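Local coordinates for protein Exo-beta-1,4-mannosidase (Rhizomucor miehei, PDB 4LYP) that probably hydrolyses terminal beta-mannose residues from manno-oligosaccharides as a family 5 glycoside hydrolase, and also has transglycosylation activity, at residues A[104-112]-A[169-177]. Numbering follows the deposited sequence.
Sequences GPDDQPYRM and NQTIPYPVG
Tyr174 reaches across from 169-177 and is met by residues of 104-112 from CB to its hydroxyl. Its CB rests 3.8 Å from CE2 of Tyr110, and its CG lies 3.7 Å from Tyr110 CD2, which stands over one ring face near the rim. The edge of Tyr110 thus meets the face of Tyr174 in an offset edge-to-face pair, centroids 5.4 Å apart and planes at 74°. Ile172 O, from its own segment, approaches the opposite face. Farther out, CE2 touches Pro109 CG at 3.8 Å. At the tip the hydroxyl donates to Gln108 OE1 at 2.7 Å, approaching in the carbonyl plane on a lone pair of that oxygen, and accepts a weak, bent bond from Arg111 NH1. The Gln108 chain, folded at chi2 (-64°), carries its amide between this hydroxyl and Asp107, whose OD1 accepts a bond from NE2 and helps fix the amide's rotation. Arg111 NH2 bonds Glu103 O and, weakly, Gly104 O, while NH1 also bonds Gln161 OE1. Gln170 completes one end of the interface, its OE1 3.3 Å from Pro105 CD and bonded to Gln161 NE2. At the other end Val176 CG2 packs on the Tyr110 hydroxyl. The contact joins two irregular loops, one following strand 95-99 on the TIM-barrel side that carries the active site in family 5 enzymes, the other between helices 158-167 and 181-193; the Tyr110 side chain is about 12 Å from a bound guanidine. Gln161 of helix 158-167 links both, while Pro173 and Pro175 lean on helix 181-193.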
ATOM      1  N   GLY A 104       2.145  -6.125  17.496  1.00  7.54           N
ATOM      2  CA  GLY A 104       3.278  -6.209  18.425  1.00  8.23           C
ATOM      3  C   GLY A 104       3.786  -7.649  18.529  1.00  8.15           C
ATOM      4  O   GLY A 104       3.466  -8.488  17.663  1.00  7.73           O
ATOM      5  N   PRO A 105       4.560  -7.990  19.546  1.00  8.00           N
ATOM      6  CA  PRO A 105       4.946  -7.088  20.675  1.00  8.29           C
ATOM      7  C   PRO A 105       5.881  -5.946  20.245  1.00  7.85           C
ATOM      8  O   PRO A 105       6.534  -6.014  19.178  1.00  8.10           O
ATOM      9  CB  PRO A 105       5.631  -8.050  21.646  1.00  9.28           C
ATOM     10  CG  PRO A 105       6.117  -9.146  20.848  1.00 13.30           C
ATOM     11  CD  PRO A 105       5.146  -9.365  19.706  1.00  9.05           C
ATOM     12  N   ASP A 106       5.984  -4.936  21.098  1.00  7.86           N
ATOM     13  CA  ASP A 106       6.656  -3.693  20.752  1.00  7.61           C
ATOM     14  C   ASP A 106       8.148  -3.699  21.054  1.00  7.01           C
ATOM     15  O   ASP A 106       8.798  -2.651  21.021  1.00  7.63           O
ATOM     16  CB  ASP A 106       5.984  -2.517  21.508  1.00  8.87           C
ATOM     17  CG  ASP A 106       4.537  -2.240  20.969  1.00  7.86           C
ATOM     18  OD1 ASP A 106       4.437  -2.208  19.711  1.00  8.43           O
ATOM     19  OD2 ASP A 106       3.629  -2.058  21.749  1.00  9.69           O
ATOM     20  N   ASP A 107       8.737  -4.889  21.295  1.00  7.39           N
ATOM     21  CA  ASP A 107      10.168  -5.050  21.469  1.00  7.83           C
ATOM     22  C   ASP A 107      10.798  -5.685  20.234  1.00  8.22           C
ATOM     23  O   ASP A 107      11.933  -6.240  20.335  1.00 11.72           O
ATOM     24  CB  ASP A 107      10.460  -5.897  22.739  1.00  8.69           C
ATOM     25  CG  ASP A 107       9.991  -7.304  22.610  1.00  8.95           C
ATOM     26  OD1 ASP A 107       9.205  -7.675  21.711  1.00  9.42           O
ATOM     27  OD2 ASP A 107      10.345  -8.145  23.504  1.00 14.41           O
ATOM     28  N   GLN A 108      10.132  -5.676  19.087  1.00  8.64           N
ATOM     29  CA  GLN A 108      10.648  -6.358  17.894  1.00  8.01           C
ATOM     30  C   GLN A 108      11.324  -5.351  16.955  1.00  7.43           C
ATOM     31  O   GLN A 108      10.850  -4.250  16.739  1.00  9.07           O
ATOM     32  CB  GLN A 108       9.547  -7.059  17.141  1.00  8.52           C
ATOM     33  CG  GLN A 108       8.894  -8.198  18.006  1.00  9.33           C
ATOM     34  CD  GLN A 108       9.915  -9.280  18.299  1.00  8.48           C
ATOM     35  OE1 GLN A 108      10.454  -9.896  17.366  1.00 10.21           O
ATOM     36  NE2 GLN A 108      10.183  -9.506  19.578  1.00  9.71           N
ATOM     37  N   PRO A 109      12.441  -5.749  16.354  1.00  8.09           N
ATOM     38  CA  PRO A 109      13.090  -4.912  15.320  1.00  8.33           C
ATOM     39  C   PRO A 109      12.278  -4.934  14.058  1.00  8.03           C
ATOM     40  O   PRO A 109      11.414  -5.795  13.812  1.00  8.40           O
ATOM     41  CB  PRO A 109      14.441  -5.615  15.148  1.00  9.88           C
ATOM     42  CG  PRO A 109      14.123  -7.105  15.409  1.00  9.72           C
ATOM     43  CD  PRO A 109      13.107  -7.071  16.515  1.00  9.52           C
ATOM     44  N   TYR A 110      12.569  -3.987  13.170  1.00  8.03           N
ATOM     45  CA  TYR A 110      12.119  -3.970  11.780  1.00  7.34           C
ATOM     46  C   TYR A 110      10.636  -3.661  11.628  1.00  7.38           C
ATOM     47  O   TYR A 110      10.086  -3.911  10.528  1.00  8.95           O
ATOM     48  CB  TYR A 110      12.472  -5.264  11.010  1.00  8.46           C
ATOM     49  CG  TYR A 110      13.887  -5.738  11.246  1.00  8.78           C
ATOM     50  CD1 TYR A 110      14.988  -4.911  11.027  1.00  9.77           C
ATOM     51  CD2 TYR A 110      14.085  -6.986  11.804  1.00 10.30           C
ATOM     52  CE1 TYR A 110      16.290  -5.342  11.337  1.00 12.08           C
ATOM     53  CE2 TYR A 110      15.371  -7.473  12.105  1.00 12.73           C
ATOM     54  CZ  TYR A 110      16.434  -6.651  11.907  1.00 13.68           C
ATOM     55  OH  TYR A 110      17.708  -7.062  12.228  1.00 18.52           O
ATOM     56  N   ARG A 111       9.940  -3.103  12.628  1.00  6.70           N
ATOM     57  CA  ARG A 111       8.516  -2.903  12.496  1.00  7.04           C
ATOM     58  C   ARG A 111       8.049  -1.595  13.119  1.00  6.80           C
ATOM     59  O   ARG A 111       8.668  -0.971  14.014  1.00  7.34           O
ATOM     60  CB  ARG A 111       7.652  -4.053  13.069  1.00  6.99           C
ATOM     61  CG  ARG A 111       7.794  -4.254  14.607  1.00  7.31           C
ATOM     62  CD  ARG A 111       6.859  -5.314  15.128  1.00  7.60           C
ATOM     63  NE  ARG A 111       7.250  -6.621  14.667  1.00  7.38           N
ATOM     64  CZ  ARG A 111       6.689  -7.770  15.115  1.00  7.06           C
ATOM     65  NH1 ARG A 111       7.202  -8.917  14.757  1.00  7.67           N
ATOM     66  NH2 ARG A 111       5.592  -7.676  15.866  1.00  7.48           N
ATOM     67  N   MET A 112       6.859  -1.167  12.700  1.00  7.01           N
ATOM     68  CA  MET A 112       6.209   0.019  13.209  1.00  6.97           C
ATOM     69  C   MET A 112       6.020  -0.069  14.696  1.00  6.69           C
ATOM     70  O   MET A 112       5.557  -1.083  15.226  1.00  7.42           O
ATOM     71  CB  MET A 112       4.824   0.087  12.576  1.00  8.13           C
ATOM     72  CG  MET A 112       4.890   0.317  11.033  1.00  8.41           C
ATOM     73  SD  MET A 112       3.447  -0.319  10.095  1.00  9.59           S
ATOM     74  CE  MET A 112       2.107   0.755  10.606  1.00 12.85           C
ATOM     75  N   ASN A 169       6.248 -19.117  19.743  1.00 18.58           N
ATOM     76  CA  ASN A 169       7.680 -18.831  19.586  1.00 24.18           C
ATOM     77  C   ASN A 169       7.846 -17.462  18.954  1.00 25.69           C
ATOM     78  O   ASN A 169       7.553 -17.292  17.795  1.00 20.72           O
ATOM     79  CB  ASN A 169       8.234 -19.914  18.705  1.00 30.28           C
ATOM     80  N   GLN A 170       8.297 -16.486  19.733  1.00 20.07           N
ATOM     81  CA  GLN A 170       8.462 -15.159  19.265  1.00 16.79           C
ATOM     82  C   GLN A 170       9.755 -14.931  18.454  1.00 17.45           C
ATOM     83  O   GLN A 170       9.966 -13.786  17.959  1.00 17.97           O
ATOM     84  CB  GLN A 170       8.370 -14.200  20.477  1.00 16.64           C
ATOM     85  CG  GLN A 170       8.367 -12.684  20.092  1.00 14.53           C
ATOM     86  CD  GLN A 170       7.270 -12.325  19.111  1.00 12.23           C
ATOM     87  OE1 GLN A 170       6.050 -12.520  19.428  1.00 12.29           O
ATOM     88  NE2 GLN A 170       7.637 -11.767  17.955  1.00 11.71           N
ATOM     89  N   THR A 171      10.620 -15.946  18.291  1.00 16.98           N
ATOM     90  CA  THR A 171      11.850 -15.784  17.514  1.00 17.71           C
ATOM     91  C   THR A 171      11.574 -15.958  16.027  1.00 17.30           C
ATOM     92  O   THR A 171      11.717 -16.968  15.413  1.00 26.51           O
ATOM     93  CB  THR A 171      12.920 -16.757  17.993  1.00 21.93           C
ATOM     94  OG1 THR A 171      13.096 -16.612  19.408  1.00 24.01           O
ATOM     95  CG2 THR A 171      14.259 -16.487  17.319  1.00 24.32           C
ATOM     96  N   ILE A 172      11.174 -14.879  15.429  1.00 12.51           N
ATOM     97  CA  ILE A 172      10.802 -14.906  13.988  1.00 11.51           C
ATOM     98  C   ILE A 172      12.119 -14.851  13.193  1.00 10.25           C
ATOM     99  O   ILE A 172      12.961 -14.003  13.491  1.00 11.94           O
ATOM    100  CB  ILE A 172       9.905 -13.721  13.706  1.00  9.63           C
ATOM    101  CG1 ILE A 172       8.585 -13.833  14.462  1.00  9.73           C
ATOM    102  CG2 ILE A 172       9.653 -13.535  12.212  1.00 10.76           C
ATOM    103  CD1 ILE A 172       7.717 -12.587  14.302  1.00 10.67           C
ATOM    104  N   PRO A 173      12.250 -15.649  12.126  1.00 10.73           N
ATOM    105  CA  PRO A 173      13.509 -15.629  11.347  1.00 12.03           C
ATOM    106  C   PRO A 173      13.448 -14.446  10.357  1.00 11.16           C
ATOM    107  O   PRO A 173      13.258 -14.624   9.125  1.00 11.46           O
ATOM    108  CB  PRO A 173      13.441 -16.991  10.639  1.00 13.69           C
ATOM    109  CG  PRO A 173      11.958 -17.252  10.434  1.00 12.91           C
ATOM    110  CD  PRO A 173      11.361 -16.776  11.750  1.00 13.67           C
ATOM    111  N   TYR A 174      13.681 -13.237  10.874  1.00 11.47           N
ATOM    112  CA  TYR A 174      13.682 -12.073  10.005  1.00 12.18           C
ATOM    113  C   TYR A 174      14.785 -12.257   8.962  1.00 11.66           C
ATOM    114  O   TYR A 174      15.871 -12.797   9.232  1.00 13.66           O
ATOM    115  CB  TYR A 174      13.976 -10.792  10.843  1.00 12.23           C
ATOM    116  CG  TYR A 174      12.930 -10.499  11.881  1.00 10.02           C
ATOM    117  CD1 TYR A 174      11.563 -10.340  11.489  1.00 10.64           C
ATOM    118  CD2 TYR A 174      13.223 -10.441  13.248  1.00 10.57           C
ATOM    119  CE1 TYR A 174      10.589 -10.073  12.434  1.00  9.34           C
ATOM    120  CE2 TYR A 174      12.285 -10.197  14.221  1.00 10.19           C
ATOM    121  CZ  TYR A 174      10.950 -10.011  13.792  1.00  7.92           C
ATOM    122  OH  TYR A 174       9.958  -9.749  14.698  1.00  8.88           O
ATOM    123  N   PRO A 175      14.526 -11.770   7.733  1.00 11.09           N
ATOM    124  CA  PRO A 175      15.487 -12.085   6.574  1.00 14.23           C
ATOM    125  C   PRO A 175      16.644 -11.076   6.550  1.00 13.30           C
ATOM    126  O   PRO A 175      16.765 -10.217   5.710  1.00 16.74           O
ATOM    127  CB  PRO A 175      14.559 -11.988   5.356  1.00 15.19           C
ATOM    128  CG  PRO A 175      13.547 -10.981   5.771  1.00 15.09           C
ATOM    129  CD  PRO A 175      13.267 -11.237   7.245  1.00 11.23           C
ATOM    130  N   VAL A 176      17.479 -11.188   7.547  1.00 16.09           N
ATOM    131  CA  VAL A 176      18.703 -10.391   7.725  1.00 17.62           C
ATOM    132  C   VAL A 176      19.841 -11.387   8.069  1.00 21.66           C
ATOM    133  O   VAL A 176      19.624 -12.559   8.330  1.00 23.12           O
ATOM    134  CB  VAL A 176      18.576  -9.338   8.860  1.00 19.22           C
ATOM    135  CG1 VAL A 176      17.483  -8.354   8.508  1.00 20.85           C
ATOM    136  CG2 VAL A 176      18.339  -9.995  10.230  1.00 20.05           C
ATOM    137  N   GLY A 177      21.068 -10.889   7.966  1.00 28.61           N
ATOM    138  CA  GLY A 177      22.265 -11.722   8.060  1.00 30.16           C
ATOM    139  C   GLY A 177      22.249 -12.883   7.074  1.00 28.18           C
ATOM    140  O   GLY A 177      22.068 -12.672   5.845  1.00 34.94           O
TER